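Local coordinates for protein sorbitol dehydrogenase (Gluconobacter oxydans, PDB 5ITG) that probably oxidises D-sorbitol to L-sorbose with a nicotinamide cofactor, as a Rossmann-fold polyol dehydrogenase of the mannitol dehydrogenase family, at residues R38-F43 with G226-I231; G180-V185 with E219-P224; V264-F269 with V284-D289. All coordinates share one frame; numbering follows the deposited sequence.

In the fold
From the N terminus, residues 38-43, just after the first Rossmann strand 26-31, meet 226-231 only after some 180 residues; this long closure is interaction 1. Interaction 2 opens and shuts within that span, joining 180-185, which runs into the edge strand 184-187, to 219-224 after two helices. Interaction 3 follows in series, a short return that pairs 264-269 with 284-289 and leads into helix 288-312. Strands 226-228 and 263-266 are antiparallel neighbours, so interactions 1 and 3 share the three-stranded sheet, while Thr222 bonded to Gln268 ties interaction 2 to interaction 3. Together they connect the Rossmann sheet, the small sheet and the start of the C-terminal helical region.

Interaction 1. Residues R38-F43 with G226-I231; sequences RAHEAF and GMVDRI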
loop_
_atom_site.group_PDB
_atom_site.type_symbol
_atom_site.label_atom_id
_atom_site.label_comp_id
_atom_site.label_asym_id
_atom_site.label_seq_id
_atom_site.Cartn_x
_atom_site.Cartn_y
_atom_site.Cartn_z
ATOM N N ARG A 38 -8.643 0.360 -8.478
ATOM C CA ARG A 38 -9.610 -0.489 -9.154
ATOM C C ARG A 38 -9.838 -1.856 -8.500
ATOM O O ARG A 38 -10.913 -2.440 -8.653
ATOM C CB ARG A 38 -9.186 -0.656 -10.607
ATOM C CG ARG A 38 -9.159 0.657 -11.371
ATOM C CD ARG A 38 -8.389 0.486 -12.666
ATOM N NE ARG A 38 -9.017 -0.532 -13.487
ATOM C CZ ARG A 38 -8.389 -1.270 -14.396
ATOM N NH1 ARG A 38 -7.092 -1.116 -14.618
ATOM N NH2 ARG A 38 -9.074 -2.173 -15.079
ATOM N N ALA A 39 -8.841 -2.353 -7.767
ATOM C CA ALA A 39 -8.945 -3.657 -7.107
ATOM C C ALA A 39 -9.195 -3.562 -5.605
ATOM O O ALA A 39 -9.452 -4.572 -4.946
ATOM C CB ALA A 39 -7.671 -4.468 -7.365
ATOM N N HIS A 40 -9.129 -2.355 -5.059
ATOM C CA HIS A 40 -9.321 -2.180 -3.625
ATOM C C HIS A 40 -10.509 -1.264 -3.338
ATOM O O HIS A 40 -11.612 -1.748 -3.094
ATOM C CB HIS A 40 -8.020 -1.639 -3.005
ATOM C CG HIS A 40 -8.046 -1.540 -1.511
ATOM N ND1 HIS A 40 -8.461 -0.406 -0.850
ATOM C CD2 HIS A 40 -7.711 -2.434 -0.550
ATOM C CE1 HIS A 40 -8.378 -0.604 0.455
ATOM N NE2 HIS A 40 -7.925 -1.827 0.663
ATOM N N GLU A 41 -10.305 0.050 -3.391
ATOM C CA GLU A 41 -11.402 0.981 -3.128
ATOM C C GLU A 41 -12.640 0.685 -3.987
ATOM O O GLU A 41 -13.756 0.572 -3.473
ATOM C CB GLU A 41 -10.961 2.425 -3.375
ATOM C CG GLU A 41 -12.001 3.448 -2.906
ATOM C CD GLU A 41 -11.658 4.871 -3.294
ATOM O OE1 GLU A 41 -10.458 5.214 -3.283
ATOM O OE2 GLU A 41 -12.590 5.655 -3.592
ATOM N N ALA A 42 -12.449 0.561 -5.293
ATOM C CA ALA A 42 -13.565 0.283 -6.191
ATOM C C ALA A 42 -14.205 -1.055 -5.841
ATOM O O ALA A 42 -15.418 -1.242 -5.984
ATOM C CB ALA A 42 -13.081 0.275 -7.645
ATOM N N PHE A 43 -13.373 -1.982 -5.375
ATOM C CA PHE A 43 -13.804 -3.330 -4.990
ATOM C C PHE A 43 -14.776 -3.308 -3.817
ATOM O O PHE A 43 -15.815 -3.976 -3.850
ATOM C CB PHE A 43 -12.571 -4.170 -4.625
ATOM C CG PHE A 43 -12.885 -5.575 -4.206
ATOM C CD1 PHE A 43 -13.227 -6.539 -5.151
ATOM C CD2 PHE A 43 -12.815 -5.944 -2.867
ATOM C CE1 PHE A 43 -13.491 -7.857 -4.771
ATOM C CE2 PHE A 43 -13.077 -7.257 -2.472
ATOM C CZ PHE A 43 -13.415 -8.217 -3.428
ATOM N N GLY A 226 -6.269 5.778 6.880
ATOM C CA GLY A 226 -6.723 4.440 6.574
ATOM C C GLY A 226 -5.536 3.541 6.311
ATOM O O GLY A 226 -4.490 3.995 5.842
HETATM N N MSE A 227 -5.691 2.258 6.607
HETATM C CA MSE A 227 -4.617 1.312 6.366
HETATM C C MSE A 227 -5.131 0.426 5.237
HETATM O O MSE A 227 -6.207 -0.154 5.344
HETATM C CB MSE A 227 -4.368 0.493 7.627
HETATM C CG MSE A 227 -2.980 -0.052 7.730
HETATM SE SE MSE A 227 -3.117 -1.846 8.291
HETATM C CE MSE A 227 -3.661 -2.477 6.551
ATOM N N VAL A 228 -4.383 0.332 4.145
ATOM C CA VAL A 228 -4.850 -0.458 3.012
ATOM C C VAL A 228 -3.848 -1.529 2.593
ATOM O O VAL A 228 -2.639 -1.346 2.720
ATOM C CB VAL A 228 -5.134 0.455 1.806
ATOM C CG1 VAL A 228 -6.140 1.545 2.205
ATOM C CG2 VAL A 228 -3.829 1.092 1.314
ATOM N N ASP A 229 -4.358 -2.656 2.101
ATOM C CA ASP A 229 -3.491 -3.741 1.658
ATOM C C ASP A 229 -3.973 -4.193 0.266
ATOM O O ASP A 229 -4.604 -3.428 -0.461
ATOM C CB ASP A 229 -3.544 -4.902 2.663
ATOM C CG ASP A 229 -2.189 -5.597 2.848
ATOM O OD1 ASP A 229 -1.337 -5.525 1.937
ATOM O OD2 ASP A 229 -1.980 -6.238 3.904
ATOM N N ARG A 230 -3.643 -5.419 -0.098
ATOM C CA ARG A 230 -4.002 -6.054 -1.370
ATOM C C ARG A 230 -3.025 -5.887 -2.519
ATOM O O ARG A 230 -3.001 -4.865 -3.216
ATOM C CB ARG A 230 -5.404 -5.672 -1.858
ATOM C CG ARG A 230 -5.836 -6.617 -2.980
ATOM C CD ARG A 230 -7.301 -6.531 -3.363
ATOM N NE ARG A 230 -7.844 -7.876 -3.526
ATOM C CZ ARG A 230 -9.092 -8.156 -3.888
ATOM N NH1 ARG A 230 -9.955 -7.184 -4.145
ATOM N NH2 ARG A 230 -9.480 -9.419 -3.967
ATOM N N ILE A 231 -2.223 -6.923 -2.713
ATOM C CA ILE A 231 -1.236 -6.934 -3.778
ATOM C C ILE A 231 -1.964 -6.933 -5.111
ATOM O O ILE A 231 -2.797 -7.799 -5.377
ATOM C CB ILE A 231 -0.348 -8.187 -3.685
ATOM C CG1 ILE A 231 0.271 -8.282 -2.284
ATOM C CG2 ILE A 231 0.727 -8.145 -4.764
ATOM C CD1 ILE A 231 1.051 -7.059 -1.863
#
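Ala39 meets Arg230 through its backbone: Arg230 NH1 donates to Ala39 O over 2.8 Å, nearly in line with the carbonyl. Ala39 itself needs no more than a methyl there, for its CB packs against Leu84, Leu255 and Ala257 in the buried interior. His40 stands at the break between helices 35-39 and 41-46, in the N-cap position of the second. Its CG lies anti to the backbone N (chi1 -174°), which carries the imidazole out to the other segment. There His40 CE1 reaches Val228 CG1 at 3.6 Å and His40 CD2 comes within 3.3 Å of Asp229 O, while NE2 bonds to Gln262 O. Phe43, one helical turn on, offers an aromatic face to the arginine. Arg230 NH1 sits over the middle of that ring, and Arg230 CZ lies 4.2 Å from the ring centroid, a cation-pi contact. The guanidinium is steeply inclined to the ring, 68° between planes, so it approaches edge first. Its remaining nitrogens are held too, NE by Glu258 O and NH2 by a salt bridge to Glu86, fixing the rotation of the group. The whole contact is buried: Arg230 reaches from the end of strand 226-228 in among helices 35-39 and 41-46 and strands 82-87 and 255-258, while Asp229, on the opposite side of its chain, pairs with Arg360.

Interaction 2. Residues G180-V185 with E219-P224; sequences GKAFTV and ENATFP
Val185 and Phe223 form the tight end of this contact. Their side chains lie side by side and point the same way, with Val185 CB 3.5 Å from Phe223 CD2 and Val185 CG2 against Phe223 CE2. A branched valine suits the place because both methyls can follow the ring, and Phe202 of helix 194-209 packs on the pair. The backbones are joined here as well: Val185 N donates to Thr222 O at 2.9 Å in a nearly straight bond (166°). Val185 O faces the same segment and receives a CA-H...O contact from Phe223 CA and a hydrogen bond from a water that also donates to Pro224 O. Pro224 CD comes within 3.4 Å of Val185 O; proline has no N-H to offer that oxygen, and the water takes up the bonding instead. Thr184 CG2, anti to the backbone N, rests on Pro224 CD. Thr184 and Thr222 bring their OG1 atoms to 3.2 Å, but each has its firm partner elsewhere: Thr184 OG1 takes the N-H of Ala270, and Thr222 OG1 gives to Gln268 O.

Toward the start of each segment, Ala182 CB, small enough for the place, packs on Asn220 C at 3.5 Å and also meets the CB atoms of Asn220 and Ala221. Asn220, partly exposed at the end of helix 211-220, marks the solvent side.

The touching parts of the two segments run nearly the same way, 18° apart. The extended residues 221-224 thus lie alongside edge strand 184-187 of the mainly parallel sheet of the Rossmann domain.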
loop_
_atom_site.group_PDB
_atom_site.type_symbol
_atom_site.label_atom_id
_atom_site.label_comp_id
_atom_site.label_asym_id
_atom_site.label_seq_id
_atom_site.Cartn_x
_atom_site.Cartn_y
_atom_site.Cartn_z
ATOM N N GLY A 180 -22.733 25.315 0.225
ATOM C CA GLY A 180 -22.702 23.861 0.251
ATOM C C GLY A 180 -21.934 23.331 1.446
ATOM O O GLY A 180 -21.564 24.093 2.335
ATOM N N LYS A 181 -21.685 22.024 1.469
ATOM C CA LYS A 181 -20.959 21.402 2.574
ATOM C C LYS A 181 -19.593 20.868 2.150
ATOM O O LYS A 181 -19.362 20.592 0.974
ATOM C CB LYS A 181 -21.796 20.264 3.164
ATOM C CG LYS A 181 -23.063 20.740 3.855
ATOM C CD LYS A 181 -23.884 19.592 4.407
ATOM C CE LYS A 181 -24.458 18.729 3.299
ATOM N NZ LYS A 181 -25.362 17.681 3.853
ATOM N N ALA A 182 -18.683 20.734 3.110
ATOM C CA ALA A 182 -17.352 20.212 2.805
ATOM C C ALA A 182 -17.477 18.719 2.571
ATOM O O ALA A 182 -18.423 18.090 3.039
ATOM C CB ALA A 182 -16.394 20.477 3.973
ATOM N N PHE A 183 -16.545 18.147 1.823
ATOM C CA PHE A 183 -16.568 16.707 1.607
ATOM C C PHE A 183 -15.407 16.077 2.368
ATOM O O PHE A 183 -14.586 16.780 2.957
ATOM C CB PHE A 183 -16.486 16.351 0.109
ATOM C CG PHE A 183 -15.427 17.100 -0.657
ATOM C CD1 PHE A 183 -14.084 17.005 -0.308
ATOM C CD2 PHE A 183 -15.778 17.881 -1.758
ATOM C CE1 PHE A 183 -13.106 17.673 -1.043
ATOM C CE2 PHE A 183 -14.803 18.554 -2.499
ATOM C CZ PHE A 183 -13.469 18.449 -2.140
ATOM N N THR A 184 -15.360 14.751 2.373
ATOM C CA THR A 184 -14.293 14.029 3.048
ATOM C C THR A 184 -13.128 13.796 2.087
ATOM O O THR A 184 -13.337 13.397 0.942
ATOM C CB THR A 184 -14.789 12.651 3.534
ATOM O OG1 THR A 184 -15.805 12.825 4.528
ATOM C CG2 THR A 184 -13.632 11.834 4.108
ATOM N N VAL A 185 -11.909 14.053 2.545
ATOM C CA VAL A 185 -10.729 13.807 1.717
ATOM C C VAL A 185 -10.202 12.455 2.201
ATOM O O VAL A 185 -9.699 12.338 3.318
ATOM C CB VAL A 185 -9.645 14.882 1.916
ATOM C CG1 VAL A 185 -8.415 14.520 1.121
ATOM C CG2 VAL A 185 -10.172 16.244 1.481
ATOM N N GLU A 219 -11.859 23.046 9.594
ATOM C CA GLU A 219 -12.993 22.835 10.483
ATOM C C GLU A 219 -14.129 21.988 9.934
ATOM O O GLU A 219 -14.798 21.297 10.692
ATOM C CB GLU A 219 -13.563 24.186 10.920
ATOM C CG GLU A 219 -12.548 25.089 11.596
ATOM C CD GLU A 219 -13.131 26.433 11.981
ATOM O OE1 GLU A 219 -13.567 27.174 11.073
ATOM O OE2 GLU A 219 -13.152 26.752 13.189
ATOM N N ASN A 220 -14.349 22.026 8.625
ATOM C CA ASN A 220 -15.462 21.284 8.047
ATOM C C ASN A 220 -15.121 20.028 7.252
ATOM O O ASN A 220 -15.900 19.075 7.229
ATOM C CB ASN A 220 -16.307 22.240 7.203
ATOM C CG ASN A 220 -16.988 23.301 8.052
ATOM O OD1 ASN A 220 -17.952 23.016 8.766
ATOM N ND2 ASN A 220 -16.473 24.524 7.998
ATOM N N ALA A 221 -13.970 20.020 6.595
ATOM C CA ALA A 221 -13.564 18.843 5.842
ATOM C C ALA A 221 -12.966 17.862 6.842
ATOM O O ALA A 221 -12.727 18.214 7.997
ATOM C CB ALA A 221 -12.526 19.224 4.793
ATOM N N THR A 222 -12.737 16.629 6.408
ATOM C CA THR A 222 -12.129 15.627 7.277
ATOM C C THR A 222 -11.083 14.898 6.443
ATOM O O THR A 222 -11.213 14.824 5.213
ATOM C CB THR A 222 -13.174 14.605 7.823
ATOM O OG1 THR A 222 -13.777 13.896 6.733
ATOM C CG2 THR A 222 -14.262 15.323 8.629
ATOM N N PHE A 223 -10.049 14.383 7.109
ATOM C CA PHE A 223 -8.953 13.661 6.450
ATOM C C PHE A 223 -8.646 12.371 7.223
ATOM O O PHE A 223 -7.563 12.226 7.806
ATOM C CB PHE A 223 -7.684 14.523 6.412
ATOM C CG PHE A 223 -7.863 15.859 5.739
ATOM C CD1 PHE A 223 -8.450 16.926 6.416
ATOM C CD2 PHE A 223 -7.444 16.049 4.424
ATOM C CE1 PHE A 223 -8.617 18.165 5.793
ATOM C CE2 PHE A 223 -7.606 17.284 3.791
ATOM C CZ PHE A 223 -8.194 18.344 4.478
ATOM N N PRO A 224 -9.580 11.408 7.207
ATOM C CA PRO A 224 -9.366 10.158 7.933
ATOM C C PRO A 224 -8.161 9.380 7.452
ATOM O O PRO A 224 -7.843 9.377 6.262
ATOM C CB PRO A 224 -10.668 9.395 7.699
ATOM C CG PRO A 224 -11.025 9.809 6.294
ATOM C CD PRO A 224 -10.772 11.311 6.341
HETATM O O HOH W 1 -7.402 11.038 3.929
#

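Interaction 3. Residues V264-F269 with V284-D289; sequences VLEDQF and VGDVTD
Glu266 and Val284 form a parallel bridge, their CA atoms 4.8 Å apart, in which Val284 N donates to Leu265 O (2.9 Å) and Asp267 N to Val284 O (3.0 Å). Glu266 then does more than pair. Its chain, extended beyond CG, carries the carboxylate past Val284 to the turn ahead of helix 288-312, where Glu266 OE2 accepts from Val287 N at 2.9 Å with its anti lone pair. The other oxygen, OE1, is bound by Asn225 N, so the carboxylate bridges two backbones. A glutamate has just the length for this. Asp286 OD1 lies 3.8 Å from Glu266 OE2, a like-charge approach probably eased by donors on each: OD1 takes both Thr288 N, as a capping bond, and Thr288 OG1. On the same face, Val264 CG1 meets Val284 CG2 at 3.8 Å and Val287 CG2 a little farther off, branched residues that pack strand and turn together. Strand 263-266 is the middle of its three-stranded sheet, between antiparallel 226-228, whose Met227 packs on Val264 and Val287, and parallel 282-284, from which the chain passes into helix 288-312.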
loop_
_atom_site.group_PDB
_atom_site.type_symbol
_atom_site.label_atom_id
_atom_site.label_comp_id
_atom_site.label_asym_id
_atom_site.label_seq_id
_atom_site.Cartn_x
_atom_site.Cartn_y
_atom_site.Cartn_z
ATOM N N VAL A 264 -8.728 -0.770 6.734
ATOM C CA VAL A 264 -9.031 -0.267 8.062
ATOM C C VAL A 264 -9.180 1.230 7.853
ATOM O O VAL A 264 -8.290 1.881 7.315
ATOM C CB VAL A 264 -7.891 -0.584 9.038
ATOM C CG1 VAL A 264 -8.183 0.027 10.397
ATOM C CG2 VAL A 264 -7.741 -2.107 9.162
ATOM N N LEU A 265 -10.303 1.782 8.284
ATOM C CA LEU A 265 -10.557 3.194 8.042
ATOM C C LEU A 265 -11.088 3.944 9.253
ATOM O O LEU A 265 -12.011 3.480 9.922
ATOM C CB LEU A 265 -11.555 3.283 6.884
ATOM C CG LEU A 265 -12.097 4.598 6.331
ATOM C CD1 LEU A 265 -10.989 5.365 5.629
ATOM C CD2 LEU A 265 -13.229 4.277 5.350
ATOM N N GLU A 266 -10.501 5.101 9.540
ATOM C CA GLU A 266 -10.966 5.911 10.657
ATOM C C GLU A 266 -12.326 6.474 10.249
ATOM O O GLU A 266 -12.496 6.977 9.133
ATOM C CB GLU A 266 -9.967 7.033 10.963
ATOM C CG GLU A 266 -8.729 6.527 11.709
ATOM C CD GLU A 266 -7.666 7.596 11.936
ATOM O OE1 GLU A 266 -7.777 8.707 11.370
ATOM O OE2 GLU A 266 -6.701 7.307 12.675
ATOM N N ASP A 267 -13.295 6.369 11.150
ATOM C CA ASP A 267 -14.651 6.831 10.877
ATOM C C ASP A 267 -14.789 8.327 11.123
ATOM O O ASP A 267 -15.407 8.751 12.099
ATOM C CB ASP A 267 -15.648 6.071 11.761
ATOM C CG ASP A 267 -17.040 6.012 11.153
ATOM O OD1 ASP A 267 -17.296 6.716 10.156
ATOM O OD2 ASP A 267 -17.882 5.262 11.672
ATOM N N GLN A 268 -14.202 9.124 10.235
ATOM C CA GLN A 268 -14.262 10.575 10.350
ATOM C C GLN A 268 -14.677 11.119 8.989
ATOM O O GLN A 268 -13.832 11.427 8.152
ATOM C CB GLN A 268 -12.891 11.138 10.736
ATOM C CG GLN A 268 -12.180 10.357 11.824
ATOM C CD GLN A 268 -10.760 10.837 12.059
ATOM O OE1 GLN A 268 -10.046 11.168 11.117
ATOM N NE2 GLN A 268 -10.338 10.858 13.317
ATOM N N PHE A 269 -15.984 11.220 8.766
ATOM C CA PHE A 269 -16.491 11.725 7.501
ATOM C C PHE A 269 -17.266 13.026 7.686
ATOM O O PHE A 269 -18.041 13.177 8.628
ATOM C CB PHE A 269 -17.335 10.644 6.820
ATOM C CG PHE A 269 -16.509 9.505 6.275
ATOM C CD1 PHE A 269 -15.903 8.593 7.138
ATOM C CD2 PHE A 269 -16.236 9.416 4.911
ATOM C CE1 PHE A 269 -15.029 7.613 6.645
ATOM C CE2 PHE A 269 -15.366 8.444 4.414
ATOM C CZ PHE A 269 -14.762 7.544 5.282
ATOM N N VAL A 284 -12.644 2.177 12.491
ATOM C CA VAL A 284 -12.000 2.359 13.789
ATOM C C VAL A 284 -11.911 3.822 14.187
ATOM O O VAL A 284 -12.163 4.710 13.382
ATOM C CB VAL A 284 -10.556 1.821 13.779
ATOM C CG1 VAL A 284 -10.548 0.341 13.435
ATOM C CG2 VAL A 284 -9.720 2.610 12.762
ATOM N N GLY A 285 -11.522 4.058 15.433
ATOM C CA GLY A 285 -11.357 5.417 15.917
ATOM C C GLY A 285 -9.947 5.915 15.637
ATOM O O GLY A 285 -9.735 7.099 15.363
ATOM N N ASP A 286 -8.979 5.002 15.681
ATOM C CA ASP A 286 -7.572 5.343 15.443
ATOM C C ASP A 286 -6.915 4.196 14.672
ATOM O O ASP A 286 -6.940 3.048 15.116
ATOM C CB ASP A 286 -6.856 5.540 16.786
ATOM C CG ASP A 286 -5.454 6.120 16.635
ATOM O OD1 ASP A 286 -4.768 5.808 15.639
ATOM O OD2 ASP A 286 -5.034 6.886 17.531
ATOM N N VAL A 287 -6.315 4.514 13.529
ATOM C CA VAL A 287 -5.674 3.512 12.680
ATOM C C VAL A 287 -4.319 3.007 13.189
ATOM O O VAL A 287 -3.835 1.962 12.749
ATOM C CB VAL A 287 -5.454 4.088 11.245
ATOM C CG1 VAL A 287 -4.256 5.039 11.245
ATOM C CG2 VAL A 287 -5.249 2.971 10.247
ATOM N N THR A 288 -3.718 3.739 14.119
ATOM C CA THR A 288 -2.387 3.409 14.608
ATOM C C THR A 288 -2.098 1.958 14.987
ATOM O O THR A 288 -1.122 1.380 14.512
ATOM C CB THR A 288 -2.006 4.341 15.773
ATOM O OG1 THR A 288 -2.207 5.701 15.363
ATOM C CG2 THR A 288 -0.537 4.155 16.146
ATOM N N ASP A 289 -2.937 1.356 15.821
ATOM C CA ASP A 289 -2.698 -0.030 16.211
ATOM C C ASP A 289 -2.664 -0.974 15.006
ATOM O O ASP A 289 -1.778 -1.827 14.915
ATOM C CB ASP A 289 -3.738 -0.490 17.233
ATOM C CG ASP A 289 -3.594 0.225 18.566
ATOM O OD1 ASP A 289 -2.545 0.869 18.792
ATOM O OD2 ASP A 289 -4.520 0.138 19.396
#